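Local coordinates for TerD domain-containing protein (Streptomyces avermitilis, PDB 2QNG), which is of unknown function but belongs to the TerD family and binds two calcium ions, at residues I53-F58 with M100-N105; Y111-V116 with E164-D169; T128-L133 with G153-T158; A159-E164 with H180-D185. All coordinates share one frame; numbering follows the deposited sequence.

Contact 1 (I53-F58 with M100-N105); sequences IVAATF and MTLELN
M100, a selenomethionine, runs out with CG anti to the backbone N (chi1 178°) and stays extended to SE, which carries it from strand 98-102 to the strand holding I53 and A55; a turn at chi3 (-71°) then lays its methyl CE against I53. The contact is a piece of the hydrophobic core of a beta sandwich. Strand 51-59 belongs to one five-stranded antiparallel sheet and strand 98-102 to the other. The axes of strand pieces 53-58 and 100-102 run in nearly the same direction, 19° apart, and come no nearer than 8.8 Å, a gap bridged by side chains.

I53 places CG2 anti to its own backbone N, and this branch meets M100 CE at 3.8 Å. The two side chains pass in opposite senses, and M100 CE also comes within 3.6 Å of I53 O. On the same face of the strand A55 offers only a methyl group, and its CB lies 3.5 Å from M100 SE, a close approach in the conformer described; M100 was modelled in two. I82 of strand 82-86 also packs against M100, and L102 reaches V114 and V116 of strand 111-120, in the sheet of A55.

The I53 end lies beside a metal site. Its backbone N is hydrogen-bonded to OE2 of E98, a calcium ligand, and its side chain is about 7 Å from a bound calcium ion. Farther along, A55 touches a second residue of the facing strand, with L102 CD2 4.0 Å from A55 CB.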
loop_
_atom_site.group_PDB
_atom_site.type_symbol
_atom_site.label_atom_id
_atom_site.label_comp_id
_atom_site.label_asym_id
_atom_site.label_seq_id
_atom_site.Cartn_x
_atom_site.Cartn_y
_atom_site.Cartn_z
ATOM N N ILE A 53 -3.019 -4.629 0.892
ATOM C CA ILE A 53 -2.489 -3.273 1.054
ATOM C C ILE A 53 -1.774 -3.210 2.408
ATOM O O ILE A 53 -2.270 -3.737 3.420
ATOM C CB ILE A 53 -3.614 -2.231 1.024
ATOM C CG1 ILE A 53 -4.390 -2.315 -0.292
ATOM C CG2 ILE A 53 -3.026 -0.848 1.222
ATOM C CD1 ILE A 53 -5.620 -1.410 -0.328
ATOM N N VAL A 54 -0.610 -2.563 2.396
ATOM C CA VAL A 54 0.121 -2.353 3.647
ATOM C C VAL A 54 0.641 -0.927 3.685
ATOM O O VAL A 54 1.015 -0.347 2.661
ATOM C CB VAL A 54 1.263 -3.401 3.866
ATOM C CG1 VAL A 54 2.189 -3.394 2.712
ATOM C CG2 VAL A 54 2.025 -3.125 5.167
ATOM N N ALA A 55 0.592 -0.345 4.887
ATOM C CA ALA A 55 1.154 0.991 5.095
ATOM C C ALA A 55 2.179 0.940 6.212
ATOM O O ALA A 55 2.019 0.170 7.163
ATOM C CB ALA A 55 0.065 1.992 5.420
ATOM N N ALA A 56 3.189 1.801 6.115
ATOM C CA ALA A 56 4.199 1.912 7.152
ATOM C C ALA A 56 4.411 3.370 7.479
ATOM O O ALA A 56 4.432 4.207 6.571
ATOM C CB ALA A 56 5.503 1.243 6.736
ATOM N N THR A 57 4.547 3.669 8.778
ATOM C CA THR A 57 4.871 5.030 9.221
ATOM C C THR A 57 6.329 5.078 9.653
ATOM O O THR A 57 6.897 4.062 10.106
ATOM C CB THR A 57 4.000 5.451 10.391
ATOM O OG1 THR A 57 4.229 4.507 11.430
ATOM C CG2 THR A 57 2.525 5.442 9.953
ATOM N N PHE A 58 6.929 6.266 9.512
ATOM C CA PHE A 58 8.342 6.475 9.869
ATOM C C PHE A 58 8.526 7.743 10.680
ATOM O O PHE A 58 7.845 8.743 10.467
ATOM C CB PHE A 58 9.230 6.495 8.620
ATOM C CG PHE A 58 9.104 5.252 7.803
ATOM C CD1 PHE A 58 9.990 4.189 7.988
ATOM C CD2 PHE A 58 8.058 5.123 6.893
ATOM C CE1 PHE A 58 9.815 3.012 7.281
ATOM C CE2 PHE A 58 7.891 3.953 6.165
ATOM C CZ PHE A 58 8.766 2.889 6.359
HETATM N N MSE A 100 -7.866 1.047 1.808
HETATM C CA MSE A 100 -7.287 1.557 3.059
HETATM C C MSE A 100 -7.394 3.062 3.118
HETATM O O MSE A 100 -7.257 3.741 2.113
HETATM C CB MSE A 100 -5.821 1.152 3.186
HETATM C CG MSE A 100 -5.148 1.701 4.437
HETATM SE SE MSE A 100 -3.281 1.144 4.594
HETATM C CE MSE A 100 -3.505 -0.779 5.004
ATOM N N THR A 101 -7.662 3.562 4.317
ATOM C CA THR A 101 -7.750 4.995 4.564
ATOM C C THR A 101 -6.581 5.463 5.436
ATOM O O THR A 101 -6.244 4.802 6.423
ATOM C CB THR A 101 -9.060 5.292 5.280
ATOM O OG1 THR A 101 -10.148 4.889 4.433
ATOM C CG2 THR A 101 -9.225 6.784 5.593
ATOM N N LEU A 102 -5.961 6.586 5.037
ATOM C CA LEU A 102 -4.876 7.171 5.810
ATOM C C LEU A 102 -5.243 8.597 6.171
ATOM O O LEU A 102 -5.273 9.463 5.313
ATOM C CB LEU A 102 -3.572 7.138 5.002
ATOM C CG LEU A 102 -3.214 5.708 4.519
ATOM C CD1 LEU A 102 -3.662 5.441 3.083
ATOM C CD2 LEU A 102 -1.731 5.504 4.635
ATOM N N GLU A 103 -5.577 8.812 7.439
ATOM C CA GLU A 103 -5.936 10.141 7.938
ATOM C C GLU A 103 -4.657 10.873 8.294
ATOM O O GLU A 103 -4.325 11.079 9.485
ATOM C CB GLU A 103 -6.950 10.048 9.101
ATOM C CG GLU A 103 -8.296 9.542 8.537
ATOM C CD GLU A 103 -9.436 9.292 9.524
ATOM O OE1 GLU A 103 -9.240 9.425 10.697
ATOM O OE2 GLU A 103 -10.534 8.924 9.064
ATOM N N LEU A 104 -3.937 11.290 7.257
ATOM C CA LEU A 104 -2.598 11.835 7.449
ATOM C C LEU A 104 -2.595 13.078 8.333
ATOM O O LEU A 104 -1.680 13.289 9.146
ATOM C CB LEU A 104 -1.976 12.188 6.097
ATOM C CG LEU A 104 -1.661 11.021 5.137
ATOM C CD1 LEU A 104 -1.078 11.521 3.852
ATOM C CD2 LEU A 104 -0.731 9.998 5.772
ATOM N N ASN A 105 -3.624 13.917 8.186
ATOM C CA ASN A 105 -3.723 15.127 9.025
ATOM C C ASN A 105 -3.657 14.807 10.517
ATOM O O ASN A 105 -3.145 15.615 11.307
ATOM C CB ASN A 105 -5.040 15.854 8.694
ATOM C CG ASN A 105 -5.233 17.110 9.500
ATOM O OD1 ASN A 105 -4.422 18.006 9.439
ATOM N ND2 ASN A 105 -6.334 17.180 10.239
#

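Contact 2 (Y111-V116 with E164-D169); sequences YARVVV and EFVRDD
F165 N donates to V114 O over 2.8 Å, arriving close to the line of the carbonyl (162° at the oxygen), and V114 N returns a bond to F165 O at 2.9 Å. This hydrogen-bonded pair joins antiparallel strands 111-120 and 159-167, and R167 N extends the ladder to A112 O. A112 and R113, both facing F58, form a classic beta bulge.

On the face of R113, V115, E164 and V166, the extended arginine runs forward past V115 and crosses to E164, paired with V115, meeting its carboxylate at NE. The two flat groups stand 85° apart. The modelled 2.5 Å between R113 NE and E164 OE2 is doubtful as a length, but in the E164 conformer described, one of two, the pair forms a salt bridge. V115 CG2 covers one face of the guanidinium, and R113 NH1 serves A63 O and G194 O. A leucine in place of R113 would probably leave E164 without its countercharge and those two carbonyls without this donor.

Beyond the ladder R167 NH1 meets Y111 O at 3.0 Å, while its NH2 binds L107 O. Arginine thus probably balances a carboxylate in one case and satisfies backbone carbonyls in both.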
loop_
_atom_site.group_PDB
_atom_site.type_symbol
_atom_site.label_atom_id
_atom_site.label_comp_id
_atom_site.label_asym_id
_atom_site.label_seq_id
_atom_site.Cartn_x
_atom_site.Cartn_y
_atom_site.Cartn_z
ATOM N N TYR A 111 5.668 11.554 13.340
ATOM C CA TYR A 111 5.685 10.807 12.074
ATOM C C TYR A 111 5.879 11.762 10.926
ATOM O O TYR A 111 5.091 12.690 10.758
ATOM C CB TYR A 111 4.387 10.007 11.884
ATOM C CG TYR A 111 4.146 9.067 13.032
ATOM C CD1 TYR A 111 4.977 7.959 13.227
ATOM C CD2 TYR A 111 3.124 9.305 13.950
ATOM C CE1 TYR A 111 4.785 7.097 14.300
ATOM C CE2 TYR A 111 2.910 8.446 15.027
ATOM C CZ TYR A 111 3.754 7.346 15.201
ATOM O OH TYR A 111 3.560 6.505 16.277
ATOM N N ALA A 112 6.914 11.538 10.129
ATOM C CA ALA A 112 7.242 12.445 9.057
ATOM C C ALA A 112 7.065 11.856 7.678
ATOM O O ALA A 112 7.102 12.584 6.683
ATOM C CB ALA A 112 8.679 12.936 9.218
ATOM N N ARG A 113 6.855 10.539 7.612
ATOM C CA ARG A 113 6.766 9.877 6.323
ATOM C C ARG A 113 5.903 8.642 6.437
ATOM O O ARG A 113 5.909 7.964 7.459
ATOM C CB ARG A 113 8.172 9.514 5.836
ATOM C CG ARG A 113 8.245 8.782 4.500
ATOM C CD ARG A 113 9.702 8.803 3.947
ATOM N NE ARG A 113 9.845 8.027 2.714
ATOM C CZ ARG A 113 10.283 6.771 2.666
ATOM N NH1 ARG A 113 10.638 6.137 3.777
ATOM N NH2 ARG A 113 10.389 6.162 1.489
ATOM N N VAL A 114 5.117 8.407 5.388
ATOM C CA VAL A 114 4.272 7.214 5.289
ATOM C C VAL A 114 4.495 6.621 3.910
ATOM O O VAL A 114 4.479 7.350 2.910
ATOM C CB VAL A 114 2.770 7.575 5.447
ATOM C CG1 VAL A 114 1.877 6.310 5.295
ATOM C CG2 VAL A 114 2.537 8.205 6.793
ATOM N N VAL A 115 4.689 5.301 3.864
ATOM C CA VAL A 115 4.824 4.585 2.605
ATOM C C VAL A 115 3.672 3.602 2.492
ATOM O O VAL A 115 3.328 2.933 3.460
ATOM C CB VAL A 115 6.181 3.828 2.508
ATOM C CG1 VAL A 115 6.293 3.090 1.170
ATOM C CG2 VAL A 115 7.331 4.846 2.618
ATOM N N VAL A 116 3.057 3.544 1.322
ATOM C CA VAL A 116 2.021 2.558 1.063
ATOM C C VAL A 116 2.486 1.557 0.015
ATOM O O VAL A 116 3.295 1.889 -0.847
ATOM C CB VAL A 116 0.685 3.218 0.619
ATOM C CG1 VAL A 116 0.050 3.917 1.780
ATOM C CG2 VAL A 116 0.894 4.210 -0.515
ATOM N N GLU A 164 4.320 7.496 -1.581
ATOM C CA GLU A 164 5.034 8.006 -0.432
ATOM C C GLU A 164 4.383 9.331 -0.055
ATOM O O GLU A 164 4.030 10.082 -0.978
ATOM C CB GLU A 164 6.470 8.280 -0.891
ATOM C CG GLU A 164 7.404 8.634 0.195
ATOM C CD GLU A 164 8.774 9.020 -0.311
ATOM O OE1 GLU A 164 8.962 9.171 -1.537
ATOM O OE2 GLU A 164 9.635 9.197 0.538
ATOM N N PHE A 165 4.290 9.638 1.242
ATOM C CA PHE A 165 3.827 10.954 1.724
ATOM C C PHE A 165 4.851 11.432 2.714
ATOM O O PHE A 165 5.263 10.672 3.584
ATOM C CB PHE A 165 2.465 10.822 2.398
ATOM C CG PHE A 165 1.415 10.261 1.481
ATOM C CD1 PHE A 165 0.656 11.110 0.668
ATOM C CD2 PHE A 165 1.211 8.879 1.394
ATOM C CE1 PHE A 165 -0.307 10.601 -0.208
ATOM C CE2 PHE A 165 0.244 8.374 0.513
ATOM C CZ PHE A 165 -0.486 9.232 -0.290
ATOM N N VAL A 166 5.284 12.690 2.561
ATOM C CA VAL A 166 6.310 13.280 3.426
ATOM C C VAL A 166 5.784 14.608 3.966
ATOM O O VAL A 166 5.195 15.383 3.201
ATOM C CB VAL A 166 7.633 13.507 2.653
ATOM C CG1 VAL A 166 8.706 14.107 3.556
ATOM C CG2 VAL A 166 8.101 12.187 2.088
ATOM N N ARG A 167 5.967 14.833 5.273
ATOM C CA ARG A 167 5.485 16.052 5.919
ATOM C C ARG A 167 6.667 16.952 6.225
ATOM O O ARG A 167 7.654 16.505 6.826
ATOM C CB ARG A 167 4.703 15.678 7.184
ATOM C CG ARG A 167 4.560 16.730 8.245
ATOM C CD ARG A 167 4.114 16.032 9.502
ATOM N NE ARG A 167 2.668 16.067 9.674
ATOM C CZ ARG A 167 1.987 15.258 10.483
ATOM N NH1 ARG A 167 2.619 14.325 11.189
ATOM N NH2 ARG A 167 0.670 15.379 10.580
ATOM N N ASP A 168 6.558 18.208 5.796
ATOM C CA ASP A 168 7.617 19.206 5.981
ATOM C C ASP A 168 7.403 19.986 7.272
ATOM O O ASP A 168 6.443 19.738 8.009
ATOM C CB ASP A 168 7.665 20.151 4.773
ATOM C CG ASP A 168 6.309 20.770 4.446
ATOM O OD1 ASP A 168 5.601 21.199 5.383
ATOM O OD2 ASP A 168 5.942 20.831 3.244
ATOM N N ASP A 169 8.293 20.946 7.525
ATOM C CA ASP A 169 8.223 21.750 8.737
ATOM C C ASP A 169 6.963 22.617 8.793
ATOM O O ASP A 169 6.552 23.040 9.877
ATOM C CB ASP A 169 9.491 22.596 8.886
ATOM C CG ASP A 169 10.744 21.752 9.139
ATOM O OD1 ASP A 169 10.676 20.502 9.085
ATOM O OD2 ASP A 169 11.812 22.350 9.390
#

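Contact 3 (T128-L133 with G153-T158); sequences TFVGVL and GVLGST
F129, L155 and T128 carry most of this meeting of two loops at one end of the beta sandwich. Each loop crosses between the sheets: 128-133 connects strand 111-120 to strand 135-141, while the loop at 153-158 leads from strand 144-149 into strand 159-167. The first holds a short 3-10 turn at 129-131, the second a type I beta turn from V154 to S157.

The turn presents L155 O to two donors. T128 OG1 gives L155 O a hydrogen bond of 2.9 Å in the carbonyl plane, made possible by a first torsion (69°) that sets the hydroxyl between the backbone N and the carbonyl carbon. V130 N approaches a lone pair of L155 O, also at 2.9 Å. The side chain of L155, at the surface, folds against the same residue, with L155 CB 3.9 Å from V130 CB and CD2 near V130 CA.

F129 points inward. F129 N binds S157 O at 3.0 Å. The ring runs alongside V154, with F129 CD2 3.8 Å from V154 CG2. V154 O sits at the ring edge, 3.5 Å from F129 CD2. F151 stacks on this ring, whose atoms come within about 4 Å of the side chain of L51, a residue of the second calcium site. The methyl of T128 meets the turn as well, with T128 CG2 3.3 Å from G156 O.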
loop_
_atom_site.group_PDB
_atom_site.type_symbol
_atom_site.label_atom_id
_atom_site.label_comp_id
_atom_site.label_asym_id
_atom_site.label_seq_id
_atom_site.Cartn_x
_atom_site.Cartn_y
_atom_site.Cartn_z
ATOM N N THR A 128 3.775 -13.184 -9.480
ATOM C CA THR A 128 4.174 -11.789 -9.653
ATOM C C THR A 128 3.027 -10.993 -10.263
ATOM O O THR A 128 1.975 -11.562 -10.592
ATOM C CB THR A 128 5.411 -11.671 -10.553
ATOM O OG1 THR A 128 5.056 -12.024 -11.899
ATOM C CG2 THR A 128 6.542 -12.594 -10.058
ATOM N N PHE A 129 3.192 -9.670 -10.423
ATOM C CA PHE A 129 2.051 -8.898 -10.943
ATOM C C PHE A 129 1.543 -9.346 -12.309
ATOM O O PHE A 129 0.339 -9.226 -12.570
ATOM C CB PHE A 129 2.292 -7.385 -10.859
ATOM C CG PHE A 129 2.205 -6.856 -9.453
ATOM C CD1 PHE A 129 0.977 -6.670 -8.825
ATOM C CD2 PHE A 129 3.360 -6.581 -8.742
ATOM C CE1 PHE A 129 0.910 -6.216 -7.502
ATOM C CE2 PHE A 129 3.299 -6.118 -7.414
ATOM C CZ PHE A 129 2.073 -5.944 -6.811
ATOM N N VAL A 130 2.416 -9.891 -13.170
ATOM C CA VAL A 130 1.934 -10.359 -14.476
ATOM C C VAL A 130 1.008 -11.579 -14.305
ATOM O O VAL A 130 0.151 -11.861 -15.173
ATOM C CB VAL A 130 3.107 -10.672 -15.460
ATOM C CG1 VAL A 130 3.793 -11.981 -15.104
ATOM C CG2 VAL A 130 2.615 -10.662 -16.907
ATOM N N GLY A 131 1.181 -12.298 -13.189
ATOM C CA GLY A 131 0.354 -13.468 -12.841
ATOM C C GLY A 131 -0.928 -13.112 -12.082
ATOM O O GLY A 131 -1.662 -14.002 -11.670
ATOM N N VAL A 132 -1.178 -11.824 -11.875
ATOM C CA VAL A 132 -2.422 -11.349 -11.302
ATOM C C VAL A 132 -3.293 -10.864 -12.467
ATOM O O VAL A 132 -2.828 -10.115 -13.334
ATOM C CB VAL A 132 -2.159 -10.186 -10.339
ATOM C CG1 VAL A 132 -3.484 -9.614 -9.777
ATOM C CG2 VAL A 132 -1.233 -10.635 -9.217
ATOM N N LEU A 133 -4.561 -11.292 -12.493
ATOM C CA LEU A 133 -5.450 -10.876 -13.577
ATOM C C LEU A 133 -6.034 -9.497 -13.310
ATOM O O LEU A 133 -6.718 -9.281 -12.304
ATOM C CB LEU A 133 -6.572 -11.885 -13.812
ATOM C CG LEU A 133 -7.455 -11.586 -15.028
ATOM C CD1 LEU A 133 -6.631 -11.489 -16.321
ATOM C CD2 LEU A 133 -8.515 -12.661 -15.155
ATOM N N GLY A 153 4.481 -1.549 -14.733
ATOM C CA GLY A 153 5.907 -1.269 -14.595
ATOM C C GLY A 153 6.640 -2.203 -13.646
ATOM O O GLY A 153 7.860 -2.101 -13.484
ATOM N N VAL A 154 5.891 -3.074 -12.965
ATOM C CA VAL A 154 6.463 -3.990 -11.972
ATOM C C VAL A 154 5.960 -5.421 -12.203
ATOM O O VAL A 154 5.689 -6.157 -11.254
ATOM C CB VAL A 154 6.185 -3.498 -10.506
ATOM C CG1 VAL A 154 6.897 -2.185 -10.274
ATOM C CG2 VAL A 154 4.688 -3.361 -10.215
ATOM N N LEU A 155 5.866 -5.828 -13.479
ATOM C CA LEU A 155 5.212 -7.109 -13.786
ATOM C C LEU A 155 5.927 -8.350 -13.230
ATOM O O LEU A 155 5.306 -9.390 -13.017
ATOM C CB LEU A 155 4.972 -7.258 -15.294
ATOM C CG LEU A 155 3.916 -6.297 -15.872
ATOM C CD1 LEU A 155 3.876 -6.401 -17.375
ATOM C CD2 LEU A 155 2.522 -6.583 -15.312
ATOM N N GLY A 156 7.237 -8.239 -13.011
ATOM C CA GLY A 156 7.997 -9.341 -12.471
ATOM C C GLY A 156 8.128 -9.331 -10.959
ATOM O O GLY A 156 8.812 -10.197 -10.418
ATOM N N SER A 157 7.482 -8.376 -10.274
ATOM C CA SER A 157 7.633 -8.240 -8.836
ATOM C C SER A 157 6.554 -8.975 -8.045
ATOM O O SER A 157 5.445 -9.168 -8.556
ATOM C CB SER A 157 7.562 -6.748 -8.483
ATOM O OG SER A 157 8.681 -6.051 -9.062
ATOM N N THR A 158 6.873 -9.314 -6.792
ATOM C CA THR A 158 5.926 -9.949 -5.875
ATOM C C THR A 158 5.289 -8.940 -4.908
ATOM O O THR A 158 4.368 -9.279 -4.181
ATOM C CB THR A 158 6.614 -11.070 -5.093
ATOM O OG1 THR A 158 7.800 -10.541 -4.502
ATOM C CG2 THR A 158 6.977 -12.225 -6.051
#

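Contact 4 (A159-E164 with H180-D185); sequences AATVGE and HGYDSD
A159, A160 and T161 pair with Y182, G181 and H180 in the hairpin of strands 159-167 and 173-182, the latter an outermost strand of its antiparallel sheet. The backbone bonds come in two sets around the non-hydrogen-bonded pair A160-G181. T161 and H180 exchange bonds of 2.9 Å each, T161 N to H180 O and H180 N to T161 O. At the other pair Y182 N reaches A159 O firmly, whereas the return bond from A159 N to Y182 O is weak. H180 O also receives a CA-H contact, with A160 CA 3.1 Å away.

Apolar contact is carried by T161 and Y182, which project on one face of the sheet. T161 CG2, anti to its own carbonyl carbon, lies 3.8 Å from Y182 CE2. F189 of helix 186-192 covers this face, meeting the tyrosine ring edge-to-face and touching A159 and T161 as well.

Two waters add polar links, converging on the threonine hydroxyl. One molecule, in the plane of the tyrosine ring, is 2.7 Å from T161 OG1 and 2.7 Å from Y182 OH. A valine in place of T161 would probably keep much of the packing but leave both waters without their shared protein partner, breaking the bridge to Y182. The second water lies 2.7 Å from T161 OG1, and at the edge of the imidazole makes a weak bond to H180 ND1.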
loop_
_atom_site.group_PDB
_atom_site.type_symbol
_atom_site.label_atom_id
_atom_site.label_comp_id
_atom_site.label_asym_id
_atom_site.label_seq_id
_atom_site.Cartn_x
_atom_site.Cartn_y
_atom_site.Cartn_z
ATOM N N ALA A 159 5.797 -7.713 -4.899
ATOM C CA ALA A 159 5.282 -6.639 -4.047
ATOM C C ALA A 159 5.741 -5.323 -4.654
ATOM O O ALA A 159 6.692 -5.297 -5.456
ATOM C CB ALA A 159 5.784 -6.766 -2.611
ATOM N N ALA A 160 5.080 -4.227 -4.294
ATOM C CA ALA A 160 5.524 -2.919 -4.778
ATOM C C ALA A 160 5.140 -1.842 -3.788
ATOM O O ALA A 160 4.038 -1.893 -3.219
ATOM C CB ALA A 160 4.872 -2.608 -6.150
ATOM N N THR A 161 6.019 -0.874 -3.563
ATOM C CA THR A 161 5.521 0.351 -2.934
ATOM C C THR A 161 4.847 1.176 -4.038
ATOM O O THR A 161 5.282 1.148 -5.209
ATOM C CB THR A 161 6.643 1.157 -2.268
ATOM O OG1 THR A 161 7.657 1.465 -3.232
ATOM C CG2 THR A 161 7.279 0.376 -1.102
ATOM N N VAL A 162 3.775 1.873 -3.663
ATOM C CA VAL A 162 2.935 2.525 -4.652
ATOM C C VAL A 162 2.749 3.995 -4.376
ATOM O O VAL A 162 1.966 4.666 -5.029
ATOM C CB VAL A 162 1.571 1.796 -4.837
ATOM C CG1 VAL A 162 1.781 0.331 -5.291
ATOM C CG2 VAL A 162 0.654 1.855 -3.578
ATOM N N GLY A 163 3.495 4.511 -3.419
ATOM C CA GLY A 163 3.350 5.928 -3.085
ATOM C C GLY A 163 3.965 6.232 -1.751
ATOM O O GLY A 163 4.095 5.357 -0.904
ATOM N N GLU A 164 4.320 7.496 -1.581
ATOM C CA GLU A 164 5.034 8.006 -0.432
ATOM C C GLU A 164 4.383 9.331 -0.055
ATOM O O GLU A 164 4.030 10.082 -0.978
ATOM C CB GLU A 164 6.470 8.280 -0.891
ATOM C CG GLU A 164 7.404 8.634 0.195
ATOM C CD GLU A 164 8.774 9.020 -0.311
ATOM O OE1 GLU A 164 8.962 9.171 -1.537
ATOM O OE2 GLU A 164 9.635 9.197 0.538
ATOM N N HIS A 180 7.455 1.127 -7.152
ATOM C CA HIS A 180 8.774 0.486 -7.094
ATOM C C HIS A 180 8.608 -0.964 -6.727
ATOM O O HIS A 180 7.998 -1.278 -5.707
ATOM C CB HIS A 180 9.655 1.178 -6.062
ATOM C CG HIS A 180 10.029 2.569 -6.462
ATOM N ND1 HIS A 180 9.372 3.688 -5.996
ATOM C CD2 HIS A 180 10.980 3.018 -7.319
ATOM C CE1 HIS A 180 9.915 4.768 -6.531
ATOM N NE2 HIS A 180 10.889 4.389 -7.338
ATOM N N GLY A 181 9.135 -1.834 -7.580
ATOM C CA GLY A 181 8.969 -3.262 -7.407
ATOM C C GLY A 181 9.972 -3.899 -6.479
ATOM O O GLY A 181 11.134 -3.491 -6.402
ATOM N N TYR A 182 9.501 -4.920 -5.766
ATOM C CA TYR A 182 10.301 -5.726 -4.837
ATOM C C TYR A 182 10.103 -7.200 -5.164
ATOM O O TYR A 182 9.053 -7.601 -5.684
ATOM C CB TYR A 182 9.841 -5.485 -3.389
ATOM C CG TYR A 182 10.218 -4.142 -2.813
ATOM C CD1 TYR A 182 11.142 -4.060 -1.775
ATOM C CD2 TYR A 182 9.666 -2.954 -3.298
ATOM C CE1 TYR A 182 11.491 -2.845 -1.223
ATOM C CE2 TYR A 182 10.001 -1.724 -2.752
ATOM C CZ TYR A 182 10.937 -1.677 -1.726
ATOM O OH TYR A 182 11.288 -0.457 -1.182
ATOM N N ASP A 183 11.101 -8.018 -4.819
ATOM C CA ASP A 183 11.066 -9.457 -5.083
ATOM C C ASP A 183 10.768 -10.261 -3.821
ATOM O O ASP A 183 10.892 -11.493 -3.829
ATOM C CB ASP A 183 12.390 -9.953 -5.683
ATOM C CG ASP A 183 12.701 -9.333 -7.024
ATOM O OD1 ASP A 183 11.800 -9.213 -7.888
ATOM O OD2 ASP A 183 13.893 -9.011 -7.241
ATOM N N SER A 184 10.327 -9.579 -2.776
ATOM C CA SER A 184 10.191 -10.170 -1.441
ATOM C C SER A 184 8.791 -10.651 -1.100
ATOM O O SER A 184 7.808 -10.288 -1.768
ATOM C CB SER A 184 10.751 -9.225 -0.361
ATOM O OG SER A 184 10.469 -7.865 -0.673
ATOM N N ASP A 185 8.721 -11.493 -0.069
ATOM C CA ASP A 185 7.445 -11.981 0.441
ATOM C C ASP A 185 6.827 -10.926 1.368
ATOM O O ASP A 185 7.467 -9.912 1.686
ATOM C CB ASP A 185 7.593 -13.371 1.094
ATOM C CG ASP A 185 8.474 -13.369 2.309
ATOM O OD1 ASP A 185 8.746 -12.290 2.888
ATOM O OD2 ASP A 185 8.879 -14.485 2.711
HETATM O O HOH W 1 10.223 1.802 -2.308
HETATM O O HOH W 2 6.703 3.880 -3.934
#

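Overall arrangement
Contacts 1, 2 and 4 follow one sheet of the sandwich, with contact 1 also reaching the other. Contacts 1 and 2, centres 10 Å apart, are joined by a probable hydrogen bond of 2.9 Å from F58 N to R113 O. Contacts 2 and 4 share E164 on strand 159-167, and V162 N meets V116 O at 2.9 Å. Contact 3 stands at the far end, its centre 23 Å from that of contact 1, yet T158 OG1 lies 2.7 Å from S184 O of contact 4. As for the metal ions, the side chain of I53 in contact 1 is about 7 Å from a calcium, that of F129 in contact 3 about 11 Å.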